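Local coordinates for protein glycerate 2-kinase (Pyrococcus horikoshii, PDB 1X3L) that phosphorylates D-glycerate at its 2-position to give 2-phosphoglycerate, using ATP or several other phosphate donors and preferring magnesium as the metal cofactor, at residues A[183-188]-A[258-263]; A[49-54]-A[124-129]; A[75-80]-A[113-118]; A[210-215]-A[251-256]. All blocks are in the same frame, centred on the assembly; numbering follows the deposited sequence.

Contact 1: residues A[183-188]-A[258-263]. With EDO (1,2-ethanediol), chain D.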
loop_
_atom_site.group_PDB
_atom_site.type_symbol
_atom_site.label_atom_id
_atom_site.label_comp_id
_atom_site.label_asym_id
_atom_site.label_seq_id
_atom_site.Cartn_x
_atom_site.Cartn_y
_atom_site.Cartn_z
ATOM N N LYS A 183 -14.222 -17.010 5.285
ATOM C CA LYS A 183 -14.990 -18.247 5.432
ATOM C C LYS A 183 -15.968 -18.168 6.600
ATOM O O LYS A 183 -16.912 -18.950 6.674
ATOM C CB LYS A 183 -14.058 -19.446 5.633
ATOM C CG LYS A 183 -13.273 -19.841 4.399
ATOM C CD LYS A 183 -12.383 -21.052 4.658
ATOM C CE LYS A 183 -13.198 -22.312 4.940
ATOM N NZ LYS A 183 -12.322 -23.507 5.135
ATOM N N MET A 184 -15.746 -17.213 7.500
ATOM C CA MET A 184 -16.603 -17.042 8.671
ATOM C C MET A 184 -17.793 -16.115 8.434
ATOM O O MET A 184 -18.653 -15.978 9.302
ATOM C CB MET A 184 -15.784 -16.504 9.849
ATOM C CG MET A 184 -14.640 -17.404 10.281
ATOM S SD MET A 184 -13.614 -16.636 11.558
ATOM C CE MET A 184 -14.347 -17.366 13.041
ATOM N N ILE A 185 -17.844 -15.477 7.270
ATOM C CA ILE A 185 -18.943 -14.563 6.957
ATOM C C ILE A 185 -20.172 -15.335 6.471
ATOM O O ILE A 185 -20.142 -15.966 5.414
ATOM C CB ILE A 185 -18.520 -13.551 5.876
ATOM C CG1 ILE A 185 -17.333 -12.716 6.380
ATOM C CG2 ILE A 185 -19.686 -12.655 5.517
ATOM C CD1 ILE A 185 -16.742 -11.792 5.325
ATOM N N LYS A 186 -21.252 -15.276 7.242
ATOM C CA LYS A 186 -22.480 -15.988 6.894
ATOM C C LYS A 186 -23.320 -15.245 5.863
ATOM O O LYS A 186 -24.077 -15.863 5.112
ATOM C CB LYS A 186 -23.317 -16.239 8.153
ATOM C CG LYS A 186 -22.564 -16.975 9.246
ATOM C CD LYS A 186 -23.409 -17.162 10.500
ATOM C CE LYS A 186 -22.579 -17.765 11.625
ATOM N NZ LYS A 186 -23.377 -18.051 12.854
ATOM N N GLY A 187 -23.188 -13.924 5.826
ATOM C CA GLY A 187 -23.954 -13.142 4.871
ATOM C C GLY A 187 -23.150 -12.664 3.674
ATOM O O GLY A 187 -22.468 -13.444 3.007
ATOM N N THR A 188 -23.241 -11.371 3.393
ATOM C CA THR A 188 -22.510 -10.790 2.279
ATOM C C THR A 188 -21.282 -10.054 2.791
ATOM O O THR A 188 -21.382 -9.187 3.659
ATOM C CB THR A 188 -23.382 -9.796 1.487
ATOM O OG1 THR A 188 -24.476 -10.495 0.884
ATOM C CG2 THR A 188 -22.562 -9.127 0.395
ATOM N N PRO A 258 -18.865 -16.825 -3.537
ATOM C CA PRO A 258 -19.791 -15.930 -4.240
ATOM C C PRO A 258 -20.344 -14.809 -3.364
ATOM O O PRO A 258 -20.763 -13.770 -3.872
ATOM C CB PRO A 258 -20.890 -16.878 -4.720
ATOM C CG PRO A 258 -20.147 -18.174 -4.924
ATOM C CD PRO A 258 -19.276 -18.233 -3.690
ATOM N N ASN A 259 -20.338 -15.020 -2.053
ATOM C CA ASN A 259 -20.865 -14.035 -1.117
ATOM C C ASN A 259 -19.834 -13.053 -0.538
ATOM O O ASN A 259 -20.201 -12.125 0.177
ATOM C CB ASN A 259 -21.585 -14.752 0.027
ATOM C CG ASN A 259 -20.658 -15.644 0.827
ATOM O OD1 ASN A 259 -19.993 -16.524 0.275
ATOM N ND2 ASN A 259 -20.611 -15.426 2.137
ATOM N N VAL A 260 -18.551 -13.260 -0.831
ATOM C CA VAL A 260 -17.506 -12.366 -0.331
ATOM C C VAL A 260 -16.803 -11.720 -1.522
ATOM O O VAL A 260 -16.208 -12.405 -2.353
ATOM C CB VAL A 260 -16.466 -13.125 0.533
ATOM C CG1 VAL A 260 -15.385 -12.158 1.022
ATOM C CG2 VAL A 260 -17.157 -13.776 1.721
ATOM N N HIS A 261 -16.871 -10.395 -1.591
ATOM C CA HIS A 261 -16.287 -9.649 -2.694
ATOM C C HIS A 261 -15.133 -8.753 -2.261
ATOM O O HIS A 261 -15.258 -7.960 -1.332
ATOM C CB HIS A 261 -17.376 -8.799 -3.344
ATOM C CG HIS A 261 -18.633 -9.559 -3.630
ATOM N ND1 HIS A 261 -18.836 -10.246 -4.807
ATOM C CD2 HIS A 261 -19.733 -9.776 -2.872
ATOM C CE1 HIS A 261 -20.009 -10.852 -4.763
ATOM N NE2 HIS A 261 -20.574 -10.583 -3.600
ATOM N N ASN A 262 -14.012 -8.882 -2.956
ATOM C CA ASN A 262 -12.830 -8.094 -2.654
ATOM C C ASN A 262 -12.683 -6.925 -3.617
ATOM O O ASN A 262 -12.744 -7.097 -4.834
ATOM C CB ASN A 262 -11.591 -8.987 -2.707
ATOM C CG ASN A 262 -11.540 -9.972 -1.554
ATOM O OD1 ASN A 262 -11.324 -9.585 -0.405
ATOM N ND2 ASN A 262 -11.748 -11.250 -1.851
ATOM N N PHE A 263 -12.504 -5.736 -3.052
ATOM C CA PHE A 263 -12.340 -4.512 -3.825
ATOM C C PHE A 263 -11.062 -3.802 -3.384
ATOM O O PHE A 263 -10.836 -3.595 -2.190
ATOM C CB PHE A 263 -13.521 -3.561 -3.594
ATOM C CG PHE A 263 -14.858 -4.138 -3.972
ATOM C CD1 PHE A 263 -15.329 -4.045 -5.282
ATOM C CD2 PHE A 263 -15.650 -4.774 -3.017
ATOM C CE1 PHE A 263 -16.572 -4.575 -5.635
ATOM C CE2 PHE A 263 -16.895 -5.307 -3.356
ATOM C CZ PHE A 263 -17.357 -5.207 -4.666
HETATM C C1 EDO D . -13.532 -14.580 -1.694
HETATM O O1 EDO D . -14.642 -14.794 -2.585
HETATM C C2 EDO D . -12.218 -14.974 -2.373
HETATM O O2 EDO D . -12.016 -14.189 -3.552
HETATM O O HOH W 1 -18.537 -16.933 3.686
#

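Contact 2: residues A[49-54]-A[124-129]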
loop_
_atom_site.group_PDB
_atom_site.type_symbol
_atom_site.label_atom_id
_atom_site.label_comp_id
_atom_site.label_asym_id
_atom_site.label_seq_id
_atom_site.Cartn_x
_atom_site.Cartn_y
_atom_site.Cartn_z
ATOM N N GLY A 49 -30.726 -6.255 5.526
ATOM C CA GLY A 49 -30.438 -6.617 6.902
ATOM C C GLY A 49 -29.660 -5.509 7.580
ATOM O O GLY A 49 -29.844 -4.334 7.262
ATOM N N LYS A 50 -28.790 -5.877 8.513
ATOM C CA LYS A 50 -27.979 -4.895 9.218
ATOM C C LYS A 50 -26.587 -4.817 8.598
ATOM O O LYS A 50 -26.215 -5.657 7.774
ATOM C CB LYS A 50 -27.864 -5.270 10.696
ATOM C CG LYS A 50 -29.175 -5.196 11.462
ATOM C CD LYS A 50 -28.976 -5.590 12.916
ATOM C CE LYS A 50 -30.278 -5.497 13.694
ATOM N NZ LYS A 50 -31.325 -6.385 13.117
ATOM N N VAL A 51 -25.823 -3.804 8.993
ATOM C CA VAL A 51 -24.471 -3.617 8.480
ATOM C C VAL A 51 -23.451 -3.646 9.614
ATOM O O VAL A 51 -23.590 -2.933 10.608
ATOM C CB VAL A 51 -24.331 -2.276 7.735
ATOM C CG1 VAL A 51 -22.898 -2.098 7.246
ATOM C CG2 VAL A 51 -25.296 -2.232 6.564
ATOM N N TYR A 52 -22.428 -4.476 9.453
ATOM C CA TYR A 52 -21.377 -4.609 10.452
ATOM C C TYR A 52 -20.045 -4.175 9.849
ATOM O O TYR A 52 -19.880 -4.160 8.628
ATOM C CB TYR A 52 -21.288 -6.062 10.922
ATOM C CG TYR A 52 -22.462 -6.506 11.769
ATOM C CD1 TYR A 52 -22.543 -6.158 13.119
ATOM C CD2 TYR A 52 -23.509 -7.248 11.215
ATOM C CE1 TYR A 52 -23.635 -6.538 13.899
ATOM C CE2 TYR A 52 -24.609 -7.632 11.987
ATOM C CZ TYR A 52 -24.665 -7.273 13.329
ATOM O OH TYR A 52 -25.746 -7.638 14.099
ATOM N N VAL A 53 -19.095 -3.822 10.706
ATOM C CA VAL A 53 -17.786 -3.395 10.231
ATOM C C VAL A 53 -16.644 -4.049 10.988
ATOM O O VAL A 53 -16.619 -4.053 12.215
ATOM C CB VAL A 53 -17.602 -1.860 10.353
ATOM C CG1 VAL A 53 -16.152 -1.492 10.049
ATOM C CG2 VAL A 53 -18.534 -1.135 9.397
ATOM N N ILE A 54 -15.701 -4.608 10.241
ATOM C CA ILE A 54 -14.516 -5.218 10.821
ATOM C C ILE A 54 -13.335 -4.583 10.090
ATOM O O ILE A 54 -13.096 -4.870 8.913
ATOM C CB ILE A 54 -14.487 -6.745 10.610
ATOM C CG1 ILE A 54 -15.628 -7.399 11.398
ATOM C CG2 ILE A 54 -13.135 -7.305 11.050
ATOM C CD1 ILE A 54 -15.754 -8.902 11.172
ATOM N N ILE A 124 -24.875 -7.552 5.978
ATOM C CA ILE A 124 -23.702 -7.188 5.197
ATOM C C ILE A 124 -22.555 -6.905 6.163
ATOM O O ILE A 124 -22.743 -6.232 7.180
ATOM C CB ILE A 124 -23.961 -5.922 4.347
ATOM C CG1 ILE A 124 -25.031 -6.213 3.293
ATOM C CG2 ILE A 124 -22.663 -5.449 3.690
ATOM C CD1 ILE A 124 -25.311 -5.051 2.364
ATOM N N VAL A 125 -21.376 -7.432 5.853
ATOM C CA VAL A 125 -20.207 -7.220 6.699
ATOM C C VAL A 125 -19.060 -6.600 5.910
ATOM O O VAL A 125 -18.506 -7.230 5.009
ATOM C CB VAL A 125 -19.696 -8.544 7.314
ATOM C CG1 VAL A 125 -18.476 -8.273 8.185
ATOM C CG2 VAL A 125 -20.802 -9.211 8.128
ATOM N N PHE A 126 -18.711 -5.364 6.251
ATOM C CA PHE A 126 -17.607 -4.668 5.597
ATOM C C PHE A 126 -16.299 -5.095 6.253
ATOM O O PHE A 126 -16.176 -5.072 7.478
ATOM C CB PHE A 126 -17.753 -3.148 5.758
ATOM C CG PHE A 126 -18.624 -2.502 4.724
ATOM C CD1 PHE A 126 -18.116 -2.184 3.470
ATOM C CD2 PHE A 126 -19.953 -2.208 5.004
ATOM C CE1 PHE A 126 -18.918 -1.581 2.507
ATOM C CE2 PHE A 126 -20.766 -1.605 4.048
ATOM C CZ PHE A 126 -20.249 -1.291 2.799
ATOM N N ILE A 127 -15.329 -5.499 5.441
ATOM C CA ILE A 127 -14.016 -5.881 5.955
ATOM C C ILE A 127 -13.093 -4.806 5.386
ATOM O O ILE A 127 -12.903 -4.731 4.173
ATOM C CB ILE A 127 -13.573 -7.264 5.431
ATOM C CG1 ILE A 127 -14.627 -8.319 5.777
ATOM C CG2 ILE A 127 -12.233 -7.647 6.050
ATOM C CD1 ILE A 127 -14.794 -8.566 7.270
ATOM N N LEU A 128 -12.546 -3.962 6.257
ATOM C CA LEU A 128 -11.679 -2.867 5.836
ATOM C C LEU A 128 -10.218 -3.205 6.137
ATOM O O LEU A 128 -9.808 -3.289 7.295
ATOM C CB LEU A 128 -12.118 -1.576 6.546
ATOM C CG LEU A 128 -13.631 -1.288 6.479
ATOM C CD1 LEU A 128 -13.954 0.038 7.168
ATOM C CD2 LEU A 128 -14.088 -1.237 5.020
ATOM N N ILE A 129 -9.434 -3.390 5.081
ATOM C CA ILE A 129 -8.039 -3.778 5.230
ATOM C C ILE A 129 -7.006 -2.743 4.772
ATOM O O ILE A 129 -7.117 -2.157 3.693
ATOM C CB ILE A 129 -7.782 -5.102 4.473
ATOM C CG1 ILE A 129 -8.843 -6.136 4.867
ATOM C CG2 ILE A 129 -6.388 -5.633 4.798
ATOM C CD1 ILE A 129 -8.758 -7.456 4.087
#

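Contact 3: residues A[75-80]-A[113-118]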
loop_
_atom_site.group_PDB
_atom_site.type_symbol
_atom_site.label_atom_id
_atom_site.label_comp_id
_atom_site.label_asym_id
_atom_site.label_seq_id
_atom_site.Cartn_x
_atom_site.Cartn_y
_atom_site.Cartn_z
ATOM N N ASP A 75 -22.902 -2.584 14.516
ATOM C CA ASP A 75 -21.768 -2.766 15.409
ATOM C C ASP A 75 -20.537 -3.191 14.614
ATOM O O ASP A 75 -20.630 -3.504 13.423
ATOM C CB ASP A 75 -22.102 -3.819 16.473
ATOM C CG ASP A 75 -21.036 -3.922 17.551
ATOM O OD1 ASP A 75 -20.568 -2.871 18.035
ATOM O OD2 ASP A 75 -20.673 -5.057 17.924
ATOM N N GLY A 76 -19.384 -3.189 15.274
ATOM C CA GLY A 76 -18.155 -3.577 14.611
ATOM C C GLY A 76 -16.931 -3.329 15.467
ATOM O O GLY A 76 -17.039 -2.946 16.633
ATOM N N VAL A 77 -15.759 -3.558 14.888
ATOM C CA VAL A 77 -14.505 -3.345 15.596
ATOM C C VAL A 77 -13.431 -2.852 14.628
ATOM O O VAL A 77 -13.404 -3.243 13.460
ATOM C CB VAL A 77 -14.003 -4.643 16.278
ATOM C CG1 VAL A 77 -13.614 -5.682 15.231
ATOM C CG2 VAL A 77 -12.819 -4.328 17.182
ATOM N N ALA A 78 -12.563 -1.980 15.124
ATOM C CA ALA A 78 -11.476 -1.428 14.333
ATOM C C ALA A 78 -10.189 -1.673 15.108
ATOM O O ALA A 78 -10.027 -1.182 16.226
ATOM C CB ALA A 78 -11.693 0.066 14.113
ATOM N N VAL A 79 -9.285 -2.449 14.519
ATOM C CA VAL A 79 -8.013 -2.774 15.162
ATOM C C VAL A 79 -6.887 -2.019 14.468
ATOM O O VAL A 79 -6.641 -2.214 13.274
ATOM C CB VAL A 79 -7.735 -4.288 15.090
ATOM C CG1 VAL A 79 -6.567 -4.648 15.997
ATOM C CG2 VAL A 79 -8.986 -5.063 15.483
ATOM N N THR A 80 -6.207 -1.152 15.216
ATOM C CA THR A 80 -5.128 -0.349 14.654
ATOM C C THR A 80 -3.939 -0.234 15.609
ATOM O O THR A 80 -3.977 -0.744 16.726
ATOM C CB THR A 80 -5.644 1.066 14.290
ATOM O OG1 THR A 80 -4.645 1.767 13.541
ATOM C CG2 THR A 80 -5.977 1.861 15.552
ATOM N N LEU A 113 -14.389 -12.184 15.344
ATOM C CA LEU A 113 -15.102 -13.454 15.219
ATOM C C LEU A 113 -16.462 -13.354 15.904
ATOM O O LEU A 113 -17.460 -13.889 15.418
ATOM C CB LEU A 113 -14.301 -14.599 15.847
ATOM C CG LEU A 113 -12.864 -14.848 15.383
ATOM C CD1 LEU A 113 -12.501 -16.289 15.700
ATOM C CD2 LEU A 113 -12.720 -14.588 13.897
ATOM N N SER A 114 -16.490 -12.664 17.040
ATOM C CA SER A 114 -17.721 -12.476 17.791
ATOM C C SER A 114 -18.757 -11.789 16.907
ATOM O O SER A 114 -19.923 -12.183 16.873
ATOM C CB SER A 114 -17.448 -11.623 19.031
ATOM O OG SER A 114 -18.657 -11.243 19.657
ATOM N N ILE A 115 -18.317 -10.763 16.187
ATOM C CA ILE A 115 -19.193 -10.018 15.293
ATOM C C ILE A 115 -19.702 -10.892 14.148
ATOM O O ILE A 115 -20.872 -10.811 13.771
ATOM C CB ILE A 115 -18.460 -8.791 14.714
ATOM C CG1 ILE A 115 -18.172 -7.798 15.843
ATOM C CG2 ILE A 115 -19.292 -8.139 13.609
ATOM C CD1 ILE A 115 -17.286 -6.648 15.438
ATOM N N LEU A 116 -18.825 -11.725 13.599
ATOM C CA LEU A 116 -19.200 -12.604 12.497
ATOM C C LEU A 116 -20.111 -13.735 12.968
ATOM O O LEU A 116 -20.842 -14.333 12.176
ATOM C CB LEU A 116 -17.950 -13.181 11.832
ATOM C CG LEU A 116 -17.088 -12.163 11.079
ATOM C CD1 LEU A 116 -15.852 -12.851 10.518
ATOM C CD2 LEU A 116 -17.908 -11.532 9.962
ATOM N N ASN A 117 -20.065 -14.032 14.258
ATOM C CA ASN A 117 -20.915 -15.078 14.798
ATOM C C ASN A 117 -22.338 -14.532 14.875
ATOM O O ASN A 117 -23.306 -15.257 14.664
ATOM C CB ASN A 117 -20.436 -15.492 16.189
ATOM C CG ASN A 117 -21.265 -16.615 16.773
ATOM O OD1 ASN A 117 -21.357 -17.698 16.189
ATOM N ND2 ASN A 117 -21.879 -16.365 17.924
ATOM N N ARG A 118 -22.446 -13.236 15.155
ATOM C CA ARG A 118 -23.733 -12.562 15.271
ATOM C C ARG A 118 -24.353 -12.168 13.927
ATOM O O ARG A 118 -25.574 -12.136 13.794
ATOM C CB ARG A 118 -23.585 -11.317 16.147
ATOM C CG ARG A 118 -24.841 -10.472 16.238
ATOM C CD ARG A 118 -24.578 -9.172 16.984
ATOM N NE ARG A 118 -25.728 -8.276 16.933
ATOM C CZ ARG A 118 -25.722 -7.028 17.392
ATOM N NH1 ARG A 118 -24.622 -6.527 17.943
ATOM N NH2 ARG A 118 -26.814 -6.279 17.297
#

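Contact 4: residues A[210-215]-A[251-256]. With EDO (1,2-ethanediol), chain D.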
loop_
_atom_site.group_PDB
_atom_site.type_symbol
_atom_site.label_atom_id
_atom_site.label_comp_id
_atom_site.label_asym_id
_atom_site.label_seq_id
_atom_site.Cartn_x
_atom_site.Cartn_y
_atom_site.Cartn_z
ATOM N N THR A 210 -9.098 -12.569 3.488
ATOM C CA THR A 210 -10.327 -12.712 2.699
ATOM C C THR A 210 -10.090 -13.153 1.247
ATOM O O THR A 210 -11.002 -13.101 0.417
ATOM C CB THR A 210 -11.146 -11.393 2.666
ATOM O OG1 THR A 210 -10.451 -10.413 1.885
ATOM C CG2 THR A 210 -11.350 -10.853 4.074
ATOM N N VAL A 211 -8.870 -13.575 0.932
ATOM C CA VAL A 211 -8.569 -14.031 -0.419
ATOM C C VAL A 211 -8.095 -15.476 -0.393
ATOM O O VAL A 211 -7.620 -15.972 0.631
ATOM C CB VAL A 211 -7.481 -13.161 -1.097
ATOM C CG1 VAL A 211 -7.997 -11.739 -1.292
ATOM C CG2 VAL A 211 -6.219 -13.163 -0.261
ATOM N N LYS A 212 -8.221 -16.153 -1.526
ATOM C CA LYS A 212 -7.806 -17.543 -1.609
ATOM C C LYS A 212 -6.333 -17.720 -1.282
ATOM O O LYS A 212 -5.532 -16.800 -1.439
ATOM C CB LYS A 212 -8.086 -18.101 -3.008
ATOM C CG LYS A 212 -9.563 -18.123 -3.382
ATOM C CD LYS A 212 -9.807 -18.916 -4.664
ATOM C CE LYS A 212 -9.173 -18.246 -5.874
ATOM N NZ LYS A 212 -9.713 -16.869 -6.079
ATOM N N ASP A 213 -5.998 -18.913 -0.803
ATOM C CA ASP A 213 -4.627 -19.282 -0.477
ATOM C C ASP A 213 -4.403 -20.681 -1.044
ATOM O O ASP A 213 -4.865 -21.674 -0.481
ATOM C CB ASP A 213 -4.390 -19.299 1.033
ATOM C CG ASP A 213 -3.096 -20.009 1.405
ATOM O OD1 ASP A 213 -2.147 -19.978 0.589
ATOM O OD2 ASP A 213 -3.016 -20.593 2.508
ATOM N N PRO A 214 -3.697 -20.770 -2.180
ATOM C CA PRO A 214 -3.415 -22.053 -2.829
ATOM C C PRO A 214 -2.467 -22.975 -2.064
ATOM O O PRO A 214 -2.467 -24.180 -2.297
ATOM C CB PRO A 214 -2.853 -21.631 -4.187
ATOM C CG PRO A 214 -2.142 -20.361 -3.860
ATOM C CD PRO A 214 -3.137 -19.652 -2.961
ATOM N N THR A 215 -1.661 -22.428 -1.157
ATOM C CA THR A 215 -0.733 -23.268 -0.402
ATOM C C THR A 215 -1.486 -24.235 0.517
ATOM O O THR A 215 -2.644 -24.002 0.876
ATOM C CB THR A 215 0.258 -22.427 0.431
ATOM O OG1 THR A 215 -0.444 -21.730 1.466
ATOM C CG2 THR A 215 0.971 -21.423 -0.465
ATOM N N GLU A 251 -8.579 -26.511 5.780
ATOM C CA GLU A 251 -7.492 -25.939 5.004
ATOM C C GLU A 251 -7.780 -24.440 4.840
ATOM O O GLU A 251 -8.870 -23.977 5.188
ATOM C CB GLU A 251 -7.447 -26.649 3.645
ATOM C CG GLU A 251 -6.398 -26.157 2.682
ATOM C CD GLU A 251 -4.987 -26.342 3.194
ATOM O OE1 GLU A 251 -4.471 -27.486 3.183
ATOM O OE2 GLU A 251 -4.399 -25.328 3.610
ATOM N N THR A 252 -6.801 -23.678 4.352
ATOM C CA THR A 252 -7.018 -22.252 4.119
ATOM C C THR A 252 -7.946 -22.189 2.903
ATOM O O THR A 252 -8.072 -23.173 2.174
ATOM C CB THR A 252 -5.694 -21.512 3.820
ATOM O OG1 THR A 252 -4.915 -22.273 2.890
ATOM C CG2 THR A 252 -4.891 -21.303 5.100
ATOM N N LEU A 253 -8.602 -21.051 2.689
ATOM C CA LEU A 253 -9.533 -20.906 1.572
ATOM C C LEU A 253 -8.917 -21.297 0.229
ATOM O O LEU A 253 -7.877 -20.772 -0.166
ATOM C CB LEU A 253 -10.055 -19.465 1.496
ATOM C CG LEU A 253 -11.089 -19.221 0.392
ATOM C CD1 LEU A 253 -12.295 -20.115 0.629
ATOM C CD2 LEU A 253 -11.504 -17.764 0.369
ATOM N N LYS A 254 -9.575 -22.215 -0.471
ATOM C CA LYS A 254 -9.094 -22.693 -1.764
ATOM C C LYS A 254 -9.964 -22.236 -2.933
ATOM O O LYS A 254 -9.477 -22.082 -4.049
ATOM C CB LYS A 254 -9.026 -24.229 -1.757
ATOM C CG LYS A 254 -7.988 -24.811 -0.806
ATOM C CD LYS A 254 -6.577 -24.661 -1.360
ATOM C CE LYS A 254 -5.529 -24.989 -0.308
ATOM N NZ LYS A 254 -5.530 -23.983 0.801
ATOM N N GLU A 255 -11.247 -22.009 -2.669
ATOM C CA GLU A 255 -12.184 -21.605 -3.711
ATOM C C GLU A 255 -12.753 -20.206 -3.488
ATOM O O GLU A 255 -12.644 -19.642 -2.400
ATOM C CB GLU A 255 -13.343 -22.602 -3.769
ATOM C CG GLU A 255 -12.928 -24.054 -3.953
ATOM C CD GLU A 255 -12.522 -24.370 -5.378
ATOM O OE1 GLU A 255 -13.387 -24.269 -6.275
ATOM O OE2 GLU A 255 -11.343 -24.718 -5.603
ATOM N N ASP A 256 -13.372 -19.658 -4.530
ATOM C CA ASP A 256 -13.985 -18.340 -4.448
ATOM C C ASP A 256 -15.316 -18.450 -3.717
ATOM O O ASP A 256 -16.028 -19.443 -3.860
ATOM C CB ASP A 256 -14.229 -17.766 -5.850
ATOM C CG ASP A 256 -12.971 -17.176 -6.475
ATOM O OD1 ASP A 256 -12.424 -16.206 -5.906
ATOM O OD2 ASP A 256 -12.534 -17.680 -7.536
HETATM C C1 EDO D . -13.532 -14.580 -1.694
HETATM O O1 EDO D . -14.642 -14.794 -2.585
HETATM C C2 EDO D . -12.218 -14.974 -2.373
HETATM O O2 EDO D . -12.016 -14.189 -3.552
#

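Contact 1: residues A[183-188]-A[258-263]
N259 reaches across to the turn before T188 with its carboxamide. CB lies 3.4 Å from G187 O. With chi1 at 62°, CG sits between the backbone N and the carbonyl carbon, stays 3.6 Å from G187 O and turns ND2 onto it in a hydrogen bond of 2.9 Å. This bond is nearly straight (167° at the hydrogen) and lies in the amide plane. A second, weak bond runs from ND2 to I185 O at 3.4 Å, and a water that donates to I185 O accepts from ND2 at 3.0 Å. Asparagine suits the place because its short, flat amide can donate to the carbonyls of I185 and G187, in a loop with no regular helix or strand. The backbone O of N259 in turn meets T188 CA at 3.4 Å, a CA-H...O contact. Beside the polar bonds, I185 CD1 rests on V260 CG2 at 4.1 Å, a branched apolar pair. The turn follows helix 180-183 and leads into strand 188-194, while N259 and H261 pair through their backbones with G189 in that strand. Helix 103-118 packs on I185 through L116, and strand 43-46 brings F45 against T188 and H261.

Contact 2: residues A[49-54]-A[124-129]
V51 to I54 and I124 to L128 belong to the two central strands of a six-stranded parallel sheet with the 3-2-1-4-5-6 order of a Rossmann-like fold, at its switch point. The strands are in parallel register, V51 beside I124 and I54 beside I127, their axes turned 21° apart. Five backbone bonds join them, alternating in direction: Y52 N gives to I124 O at 2.9 Å, and F126 N gives to Y52 O at 2.9 Å. Beta-branched residues suit such strands because they favour extended backbones. On the face of V51, V53 and F126, the phenyl ring offers its edge to V51, CG1 lying in the ring plane 3.7 Å from CD2; I67 of helix 60-70 packs on V53 and F126. The other face, with Y52, I54 and V125, is backed by helix 103-118, with I115 on Y52 and L116 on I54 and V125. Near the far end, L128 has its side chain about 11 Å from that of K58, which by similarity binds substrate. I127, bent at chi2 (-65°), brings CD1 back alongside I54, 3.8 Å from its CB and 4.0 Å from its CD1.

Contact 3: residues A[75-80]-A[113-118]
R118 NH2 is held by a salt bridge to E74 OE2, while D75 lies near the same guanidinium without bonding to it. NH1 of R118 stands 4.2 Å from D75 OD2, too far for a salt bridge, and 4.0 Å from D75 CB. An extended arginine suits this spot: CG is anti to the backbone N (chi1 175°), and the chain runs straight from there to NE, carrying the charge from the exposed helix side toward D75 and E74. Deeper in, I115 does the packing. Its CD1 comes down on the backbone of G76, 3.3 Å from CA, and lies 3.5 Å from V77 N. Glycine suits the place in that its bare CA presents backbone to the methyl; 3.3 Å is a tight fit. V77 CG1 flanks the same CD1 at 3.8 Å, and the longer isoleucine branch supplies the reach between helix and sheet. Helix segment 113-118 runs at 157° to strand segment 75-80, nearly antiparallel, as expected of helix 103-118 in a beta-alpha-beta crossover, here between strands 92-96 and 124-129. With no hydrogen bond between these two segments, cohesion between them probably comes mainly from the buried methyl packing, the D75-R118 attraction perhaps adding a modest long-range term.

Contact 4: residues A[210-215]-A[251-256]
K254 bends at chi2 (-76°) and chi4 (-67°) to place NZ among carbonyls of the facing loop. NZ donates to D213 O at 2.7 Å, nearly along the C=O axis, and to T215 O at 2.9 Å. It also bonds T252 O at 3.0 Å and forms a salt bridge with E251 OE2, so a long, flexible lysine gathers both loops around one ammonium. D213 joins them a second time: its N gives to L253 O at 2.7 Å, and its OD2 accepts from T252 OG1 at 2.6 Å, from above the carboxylate plane. OD1 holds the carboxylate in place, taking T215 OG1 on its syn lone pair at 2.6 Å and T215 N in an Asx turn. Aspartate is thus short enough to bind its own turn and the neighbouring loop together. Farther along, K212 NZ forms a salt bridge with D256 OD1 at 2.8 Å, approaching from above the carboxylate plane; ethanediol bonds the same oxygen. In the next shell H172 hydrogen-bonds E251 OE2 beside K254. Helix 163-171 packs on D213 and T215, helix 180-183 on T252 and L253; T210 lies against strand 124-129 at I127 and I129, and beyond T215 the chain enters helix 217-226.

Contacts 1, 2 and 3 all reach the six-stranded parallel sheet, and contact 4 joins two loops beside it. Contact 2 lies at the middle, its centre about 8 Å from that of contact 3 and about 10 Å from that of contact 1. Strand 51-56 pairs with strand 75-81 on one side, while V125 N bonds T188 O on the other. Along the chain, contact 3 falls between the segments of contact 2, and both are closed before contacts 1 and 4 begin; contact 4 falls between the segments of contact 1. Their centres are about 13 Å apart, and N262 meets T210, tying the loops of contact 4 to the edge strand 260-266.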